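Local coordinates for protein ORF10 (Moritella marina, PDB 6RIW) that forms the ketosynthase-chain length factor didomain of a polyunsaturated fatty acid synthase and probably condenses acyl units during chain elongation, at residues F133-L145 and G508-Q520. Residues are numbered along the deposited sequence; the frame is centred on the assembly and turned at random.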
ATOM      1  N   PHE A 133      -7.120 -16.442  -6.010  1.00 12.08           N
ATOM      2  CA  PHE A 133      -8.113 -15.806  -6.874  1.00 11.12           C
ATOM      3  C   PHE A 133      -8.118 -16.334  -8.303  1.00 10.08           C
ATOM      4  O   PHE A 133      -9.171 -16.345  -8.940  1.00 11.95           O
ATOM      5  CB  PHE A 133      -7.903 -14.291  -6.869  1.00 10.57           C
ATOM      6  CG  PHE A 133      -7.990 -13.716  -5.491  1.00  8.65           C
ATOM      7  CD1 PHE A 133      -9.203 -13.770  -4.795  1.00 11.06           C
ATOM      8  CD2 PHE A 133      -6.863 -13.196  -4.858  1.00 10.48           C
ATOM      9  CE1 PHE A 133      -9.281 -13.282  -3.490  1.00 12.32           C
ATOM     10  CE2 PHE A 133      -6.929 -12.690  -3.574  1.00 11.67           C
ATOM     11  CZ  PHE A 133      -8.128 -12.734  -2.872  1.00 12.44           C
ATOM     12  N   MET A 134      -6.971 -16.762  -8.821  1.00 11.55           N
ATOM     13  CA  MET A 134      -6.936 -17.261 -10.198  1.00 11.57           C
ATOM     14  C   MET A 134      -8.001 -18.315 -10.499  1.00 12.92           C
ATOM     15  O   MET A 134      -8.555 -18.290 -11.613  1.00 14.23           O
ATOM     16  CB  MET A 134      -5.548 -17.845 -10.516  1.00 13.24           C
ATOM     17  CG  MET A 134      -4.420 -16.865 -10.679  1.00 14.64           C
ATOM     18  SD  MET A 134      -4.791 -15.353 -11.612  1.00 18.17           S
ATOM     19  CE  MET A 134      -3.571 -14.252 -10.885  1.00 15.95           C
ATOM     20  N   PRO A 135      -8.309 -19.265  -9.613  1.00 14.05           N
ATOM     21  CA  PRO A 135      -9.298 -20.287  -9.984  1.00 15.18           C
ATOM     22  C   PRO A 135     -10.681 -19.720 -10.256  1.00 15.58           C
ATOM     23  O   PRO A 135     -11.441 -20.352 -10.987  1.00 13.92           O
ATOM     24  CB  PRO A 135      -9.310 -21.229  -8.773  1.00 15.14           C
ATOM     25  CG  PRO A 135      -7.992 -21.050  -8.139  1.00 16.28           C
ATOM     26  CD  PRO A 135      -7.701 -19.568  -8.299  1.00 15.93           C
ATOM     27  N   LEU A 136     -11.033 -18.559  -9.690  1.00 11.53           N
ATOM     28  CA  LEU A 136     -12.302 -17.918 -10.047  1.00 10.95           C
ATOM     29  C   LEU A 136     -12.382 -17.694 -11.554  1.00 12.04           C
ATOM     30  O   LEU A 136     -13.316 -18.157 -12.214  1.00 14.24           O
ATOM     31  CB  LEU A 136     -12.446 -16.573  -9.335  1.00 12.09           C
ATOM     32  CG  LEU A 136     -12.535 -16.569  -7.806  1.00 13.15           C
ATOM     33  CD1 LEU A 136     -12.287 -15.146  -7.255  1.00 12.22           C
ATOM     34  CD2 LEU A 136     -13.907 -17.091  -7.412  1.00 13.54           C
ATOM     35  N   TYR A 137     -11.417 -16.958 -12.108  1.00 12.92           N
ATOM     36  CA  TYR A 137     -11.489 -16.607 -13.527  1.00 11.46           C
ATOM     37  C   TYR A 137     -11.300 -17.835 -14.399  1.00 11.68           C
ATOM     38  O   TYR A 137     -11.934 -17.956 -15.458  1.00 13.35           O
ATOM     39  CB  TYR A 137     -10.432 -15.570 -13.893  1.00 10.89           C
ATOM     40  CG  TYR A 137     -10.102 -14.624 -12.768  1.00 14.73           C
ATOM     41  CD1 TYR A 137     -11.120 -13.885 -12.157  1.00 10.70           C
ATOM     42  CD2 TYR A 137      -8.776 -14.466 -12.324  1.00 12.62           C
ATOM     43  CE1 TYR A 137     -10.842 -13.030 -11.104  1.00 13.71           C
ATOM     44  CE2 TYR A 137      -8.474 -13.604 -11.285  1.00 13.87           C
ATOM     45  CZ  TYR A 137      -9.510 -12.877 -10.689  1.00 15.21           C
ATOM     46  OH  TYR A 137      -9.233 -12.028  -9.644  1.00 14.22           O
ATOM     47  N   HIS A 138     -10.407 -18.734 -13.994  1.00 10.14           N
ATOM     48  CA  HIS A 138     -10.013 -19.812 -14.897  1.00 11.30           C
ATOM     49  C   HIS A 138     -11.023 -20.949 -14.908  1.00 12.49           C
ATOM     50  O   HIS A 138     -11.177 -21.616 -15.937  1.00 11.35           O
ATOM     51  CB  HIS A 138      -8.587 -20.277 -14.543  1.00 11.13           C
ATOM     52  CG  HIS A 138      -7.557 -19.218 -14.805  1.00 14.04           C
ATOM     53  ND1 HIS A 138      -6.354 -19.142 -14.129  1.00 13.66           N
ATOM     54  CD2 HIS A 138      -7.574 -18.168 -15.664  1.00 11.96           C
ATOM     55  CE1 HIS A 138      -5.668 -18.101 -14.581  1.00 15.76           C
ATOM     56  NE2 HIS A 138      -6.390 -17.494 -15.510  1.00 14.73           N
ATOM     57  N   GLN A 139     -11.788 -21.135 -13.829  1.00 12.71           N
ATOM     58  CA  GLN A 139     -12.910 -22.062 -13.926  1.00 13.12           C
ATOM     59  C   GLN A 139     -13.924 -21.562 -14.943  1.00 14.25           C
ATOM     60  O   GLN A 139     -14.482 -22.349 -15.721  1.00 14.14           O
ATOM     61  CB  GLN A 139     -13.590 -22.261 -12.563  1.00 15.03           C
ATOM     62  CG  GLN A 139     -14.748 -23.311 -12.606  1.00 15.59           C
ATOM     63  CD  GLN A 139     -14.238 -24.741 -12.788  1.00 19.23           C
ATOM     64  OE1 GLN A 139     -14.878 -25.579 -13.447  1.00 24.87           O
ATOM     65  NE2 GLN A 139     -13.078 -25.022 -12.215  1.00 20.09           N
ATOM     66  N   VAL A 140     -14.196 -20.252 -14.936  1.00 13.84           N
ATOM     67  CA  VAL A 140     -15.164 -19.712 -15.883  1.00 14.12           C
ATOM     68  C   VAL A 140     -14.630 -19.836 -17.309  1.00 13.70           C
ATOM     69  O   VAL A 140     -15.362 -20.249 -18.211  1.00 13.90           O
ATOM     70  CB  VAL A 140     -15.527 -18.257 -15.533  1.00 14.88           C
ATOM     71  CG1 VAL A 140     -16.534 -17.698 -16.555  1.00 16.14           C
ATOM     72  CG2 VAL A 140     -16.112 -18.180 -14.128  1.00 15.22           C
ATOM     73  N   VAL A 141     -13.345 -19.525 -17.525  1.00 12.40           N
ATOM     74  CA  VAL A 141     -12.746 -19.714 -18.853  1.00 13.34           C
ATOM     75  C   VAL A 141     -12.829 -21.174 -19.267  1.00 14.89           C
ATOM     76  O   VAL A 141     -13.229 -21.495 -20.393  1.00 14.71           O
ATOM     77  CB  VAL A 141     -11.288 -19.219 -18.886  1.00 13.92           C
ATOM     78  CG1 VAL A 141     -10.597 -19.642 -20.228  1.00 12.90           C
ATOM     79  CG2 VAL A 141     -11.202 -17.700 -18.728  1.00 15.65           C
ATOM     80  N   ASP A 142     -12.454 -22.084 -18.359  1.00 14.65           N
ATOM     81  CA  ASP A 142     -12.537 -23.516 -18.650  1.00 15.25           C
ATOM     82  C   ASP A 142     -13.930 -23.915 -19.115  1.00 16.96           C
ATOM     83  O   ASP A 142     -14.088 -24.602 -20.138  1.00 15.92           O
ATOM     84  CB  ASP A 142     -12.158 -24.333 -17.412  1.00 16.37           C
ATOM     85  CG  ASP A 142     -12.432 -25.829 -17.585  1.00 21.95           C
ATOM     86  OD1 ASP A 142     -13.598 -26.260 -17.399  1.00 25.05           O
ATOM     87  OD2 ASP A 142     -11.474 -26.581 -17.897  1.00 22.41           O
ATOM     88  N   ASN A 143     -14.961 -23.527 -18.356  1.00 14.58           N
ATOM     89  CA  ASN A 143     -16.307 -23.973 -18.687  1.00 15.41           C
ATOM     90  C   ASN A 143     -16.802 -23.359 -19.991  1.00 16.78           C
ATOM     91  O   ASN A 143     -17.543 -24.015 -20.734  1.00 16.98           O
ATOM     92  CB  ASN A 143     -17.275 -23.643 -17.564  1.00 17.10           C
ATOM     93  CG  ASN A 143     -16.942 -24.345 -16.261  1.00 20.36           C
ATOM     94  OD1 ASN A 143     -17.598 -24.105 -15.247  1.00 20.75           O
ATOM     95  ND2 ASN A 143     -15.908 -25.198 -16.269  1.00 18.31           N
ATOM     96  N   ALA A 144     -16.427 -22.110 -20.276  1.00 15.59           N
ATOM     97  CA  ALA A 144     -16.794 -21.507 -21.556  1.00 16.23           C
ATOM     98  C   ALA A 144     -16.163 -22.266 -22.719  1.00 20.20           C
ATOM     99  O   ALA A 144     -16.814 -22.498 -23.747  1.00 16.42           O
ATOM    100  CB  ALA A 144     -16.363 -20.040 -21.598  1.00 16.69           C
ATOM    101  N   LEU A 145     -14.886 -22.636 -22.588  1.00 16.05           N
ATOM    102  CA  LEU A 145     -14.215 -23.377 -23.654  1.00 16.40           C
ATOM    103  C   LEU A 145     -14.772 -24.789 -23.822  1.00 17.78           C
ATOM    104  O   LEU A 145     -14.791 -25.307 -24.948  1.00 20.23           O
ATOM    105  CB  LEU A 145     -12.701 -23.407 -23.396  1.00 17.70           C
ATOM    106  CG  LEU A 145     -12.010 -22.052 -23.634  1.00 17.06           C
ATOM    107  CD1 LEU A 145     -10.534 -22.030 -23.220  1.00 20.62           C
ATOM    108  CD2 LEU A 145     -12.170 -21.564 -25.067  1.00 20.64           C
ATOM    109  N   GLY A 508     -20.155 -11.546 -14.505  1.00 13.64           N
ATOM    110  CA  GLY A 508     -21.031 -12.672 -14.747  1.00 14.23           C
ATOM    111  C   GLY A 508     -20.642 -13.943 -14.035  1.00 15.51           C
ATOM    112  O   GLY A 508     -21.308 -14.963 -14.227  1.00 15.66           O
ATOM    113  N   MET A 509     -19.594 -13.918 -13.202  1.00 13.75           N
ATOM    114  CA  MET A 509     -19.128 -15.136 -12.550  1.00 12.66           C
ATOM    115  C   MET A 509     -20.137 -15.736 -11.570  1.00 14.11           C
ATOM    116  O   MET A 509     -20.015 -16.920 -11.242  1.00 16.12           O
ATOM    117  CB  MET A 509     -17.792 -14.864 -11.841  1.00 14.01           C
ATOM    118  CG  MET A 509     -16.639 -14.647 -12.844  1.00 15.64           C
ATOM    119  SD  MET A 509     -15.033 -14.452 -12.005  1.00 18.23           S
ATOM    120  CE  MET A 509     -14.796 -12.684 -12.153  1.00 19.78           C
ATOM    121  N   GLU A 510     -21.129 -14.971 -11.091  1.00 14.52           N
ATOM    122  CA  GLU A 510     -22.157 -15.569 -10.237  1.00 14.68           C
ATOM    123  C   GLU A 510     -23.030 -16.572 -10.985  1.00 15.19           C
ATOM    124  O   GLU A 510     -23.772 -17.330 -10.341  1.00 16.47           O
ATOM    125  CB  GLU A 510     -23.047 -14.471  -9.625  1.00 17.36           C
ATOM    126  CG  GLU A 510     -24.151 -13.976 -10.544  1.00 19.78           C
ATOM    127  CD  GLU A 510     -23.709 -12.855 -11.482  1.00 19.13           C
ATOM    128  OE1 GLU A 510     -22.491 -12.600 -11.651  1.00 16.21           O
ATOM    129  OE2 GLU A 510     -24.605 -12.210 -12.067  1.00 22.64           O
ATOM    130  N   SER A 511     -22.965 -16.587 -12.317  1.00 15.39           N
ATOM    131  CA  SER A 511     -23.723 -17.547 -13.111  1.00 16.99           C
ATOM    132  C   SER A 511     -23.006 -18.876 -13.266  1.00 18.44           C
ATOM    133  O   SER A 511     -23.584 -19.823 -13.813  1.00 17.38           O
ATOM    134  CB  SER A 511     -24.019 -16.972 -14.500  1.00 20.37           C
ATOM    135  OG  SER A 511     -22.901 -17.123 -15.364  1.00 23.40           O
ATOM    136  N   ASN A 512     -21.770 -18.978 -12.810  1.00 16.31           N
ATOM    137  CA  ASN A 512     -21.016 -20.211 -12.960  1.00 15.41           C
ATOM    138  C   ASN A 512     -21.301 -21.111 -11.759  1.00 16.76           C
ATOM    139  O   ASN A 512     -20.930 -20.793 -10.624  1.00 13.53           O
ATOM    140  CB  ASN A 512     -19.531 -19.915 -13.104  1.00 14.44           C
ATOM    141  CG  ASN A 512     -18.747 -21.151 -13.461  1.00 16.85           C
ATOM    142  OD1 ASN A 512     -18.460 -21.968 -12.598  1.00 15.14           O
ATOM    143  ND2 ASN A 512     -18.443 -21.317 -14.749  1.00 17.37           N
ATOM    144  N   ALA A 513     -21.937 -22.254 -12.019  1.00 14.03           N
ATOM    145  CA  ALA A 513     -22.349 -23.129 -10.935  1.00 17.28           C
ATOM    146  C   ALA A 513     -21.155 -23.718 -10.205  1.00 15.58           C
ATOM    147  O   ALA A 513     -21.233 -23.946  -8.996  1.00 16.80           O
ATOM    148  CB  ALA A 513     -23.246 -24.245 -11.486  1.00 24.62           C
ATOM    149  N   ASN A 514     -20.052 -23.987 -10.914  1.00 13.98           N
ATOM    150  CA  ASN A 514     -18.883 -24.564 -10.256  1.00 16.37           C
ATOM    151  C   ASN A 514     -18.221 -23.559  -9.310  1.00 14.65           C
ATOM    152  O   ASN A 514     -17.855 -23.902  -8.184  1.00 16.05           O
ATOM    153  CB  ASN A 514     -17.880 -25.056 -11.299  1.00 16.17           C
ATOM    154  CG  ASN A 514     -18.374 -26.294 -12.053  1.00 23.71           C
ATOM    155  OD1 ASN A 514     -18.961 -27.193 -11.463  1.00 25.27           O
ATOM    156  ND2 ASN A 514     -18.154 -26.326 -13.368  1.00 24.36           N
ATOM    157  N   VAL A 515     -18.056 -22.313  -9.753  1.00 14.52           N
ATOM    158  CA  VAL A 515     -17.536 -21.269  -8.863  1.00 14.16           C
ATOM    159  C   VAL A 515     -18.432 -21.113  -7.635  1.00 14.47           C
ATOM    160  O   VAL A 515     -17.959 -21.082  -6.492  1.00 13.95           O
ATOM    161  CB  VAL A 515     -17.399 -19.945  -9.632  1.00 14.12           C
ATOM    162  CG1 VAL A 515     -17.229 -18.760  -8.647  1.00 16.94           C
ATOM    163  CG2 VAL A 515     -16.216 -20.038 -10.610  1.00 15.07           C
ATOM    164  N   MET A 516     -19.746 -21.003  -7.849  1.00 14.16           N
ATOM    165  CA  MET A 516     -20.625 -20.755  -6.705  1.00 15.67           C
ATOM    166  C   MET A 516     -20.668 -21.951  -5.765  1.00 13.94           C
ATOM    167  O   MET A 516     -20.734 -21.772  -4.544  1.00 15.72           O
ATOM    168  CB  MET A 516     -22.024 -20.377  -7.194  1.00 15.08           C
ATOM    169  CG  MET A 516     -21.992 -19.061  -8.004  1.00 16.32           C
ATOM    170  SD  MET A 516     -21.507 -17.616  -7.018  1.00 18.74           S
ATOM    171  CE  MET A 516     -23.093 -17.345  -6.229  1.00 16.86           C
ATOM    172  N   GLN A 517     -20.586 -23.172  -6.307  1.00 14.71           N
ATOM    173  CA  GLN A 517     -20.490 -24.349  -5.451  1.00 16.60           C
ATOM    174  C   GLN A 517     -19.217 -24.327  -4.611  1.00 16.61           C
ATOM    175  O   GLN A 517     -19.246 -24.672  -3.423  1.00 16.64           O
ATOM    176  CB  GLN A 517     -20.528 -25.615  -6.308  1.00 18.72           C
ATOM    177  CG  GLN A 517     -20.638 -26.892  -5.523  1.00 26.69           C
ATOM    178  CD  GLN A 517     -20.516 -28.114  -6.424  1.00 38.40           C
ATOM    179  OE1 GLN A 517     -20.369 -29.245  -5.949  1.00 49.64           O
ATOM    180  NE2 GLN A 517     -20.566 -27.885  -7.741  1.00 38.43           N
ATOM    181  N   SER A 518     -18.088 -23.936  -5.217  1.00 14.96           N
ATOM    182  CA  SER A 518     -16.828 -23.868  -4.467  1.00 15.25           C
ATOM    183  C   SER A 518     -16.900 -22.826  -3.359  1.00 17.79           C
ATOM    184  O   SER A 518     -16.374 -23.040  -2.258  1.00 15.66           O
ATOM    185  CB  SER A 518     -15.658 -23.555  -5.395  1.00 17.27           C
ATOM    186  OG  SER A 518     -15.496 -24.581  -6.359  1.00 21.26           O
ATOM    187  N   LEU A 519     -17.564 -21.693  -3.627  1.00 13.14           N
ATOM    188  CA  LEU A 519     -17.729 -20.636  -2.644  1.00 13.70           C
ATOM    189  C   LEU A 519     -18.834 -20.929  -1.633  1.00 19.56           C
ATOM    190  O   LEU A 519     -18.999 -20.154  -0.689  1.00 16.93           O
ATOM    191  CB  LEU A 519     -18.019 -19.307  -3.362  1.00 16.48           C
ATOM    192  CG  LEU A 519     -16.901 -18.788  -4.284  1.00 16.14           C
ATOM    193  CD1 LEU A 519     -17.350 -17.487  -4.981  1.00 16.62           C
ATOM    194  CD2 LEU A 519     -15.659 -18.521  -3.438  1.00 12.40           C
ATOM    195  N   GLN A 520     -19.579 -22.023  -1.809  1.00 17.65           N
ATOM    196  CA  GLN A 520     -20.696 -22.381  -0.926  1.00 20.40           C
ATOM    197  C   GLN A 520     -21.737 -21.263  -0.858  1.00 20.79           C
ATOM    198  O   GLN A 520     -22.316 -20.977   0.194  1.00 23.58           O
ATOM    199  CB  GLN A 520     -20.186 -22.763   0.462  1.00 22.55           C
ATOM    200  CG  GLN A 520     -19.194 -23.903   0.359  1.00 23.58           C
ATOM    201  CD  GLN A 520     -18.690 -24.365   1.701  1.00 31.25           C
ATOM    202  OE1 GLN A 520     -18.860 -23.683   2.715  1.00 34.65           O
ATOM    203  NE2 GLN A 520     -18.055 -25.528   1.717  1.00 30.16           N
TER
HETATM  204  O   HOH W   1     -20.136 -24.409 -13.981  1.00 27.85           O
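Asn143 OD1 accepts two amide N-H groups, from Asn512 ND2 and Asn514 ND2 at 3.0 Å each, a compact example of one carbonyl oxygen joining two helices. The donors arrive from opposite faces of its plane, both tilted from that plane. The Asn512 amide is turned only 21° from that of Asn143, whereas the Asn514 amide stands steeply across it. A water donates a third bond to OD1 and accepts from Asn514 N. Asn143 ND2, meanwhile, donates to Gln139 OE1 (3.0 Å), which helps fix the flip of the amide. An alanine here would remove the acceptor and is likely to leave both amide N-H groups without their mate, the Asn514 amide freer to turn while the Asn512 amide stays held by its cap. Asn512, its CG swung opposite the backbone N (chi1 -172°), caps helix 513-519, OD1 taking Val515 N on a lone pair at 2.9 Å. Beside this polar cluster, Val140 CG2 meets Met509 CG (3.8 Å), and Met509 SD sits at the Tyr137 ring edge, 5.3 Å from the centroid, a Met-aromatic contact, with CE near CD1; Leu136 CD2 crosses to Val515 CG1 (3.9 Å). Neutral amides and apolar chains thus join the ketosynthase and chain length factor halves without any salt bridge between the two segments.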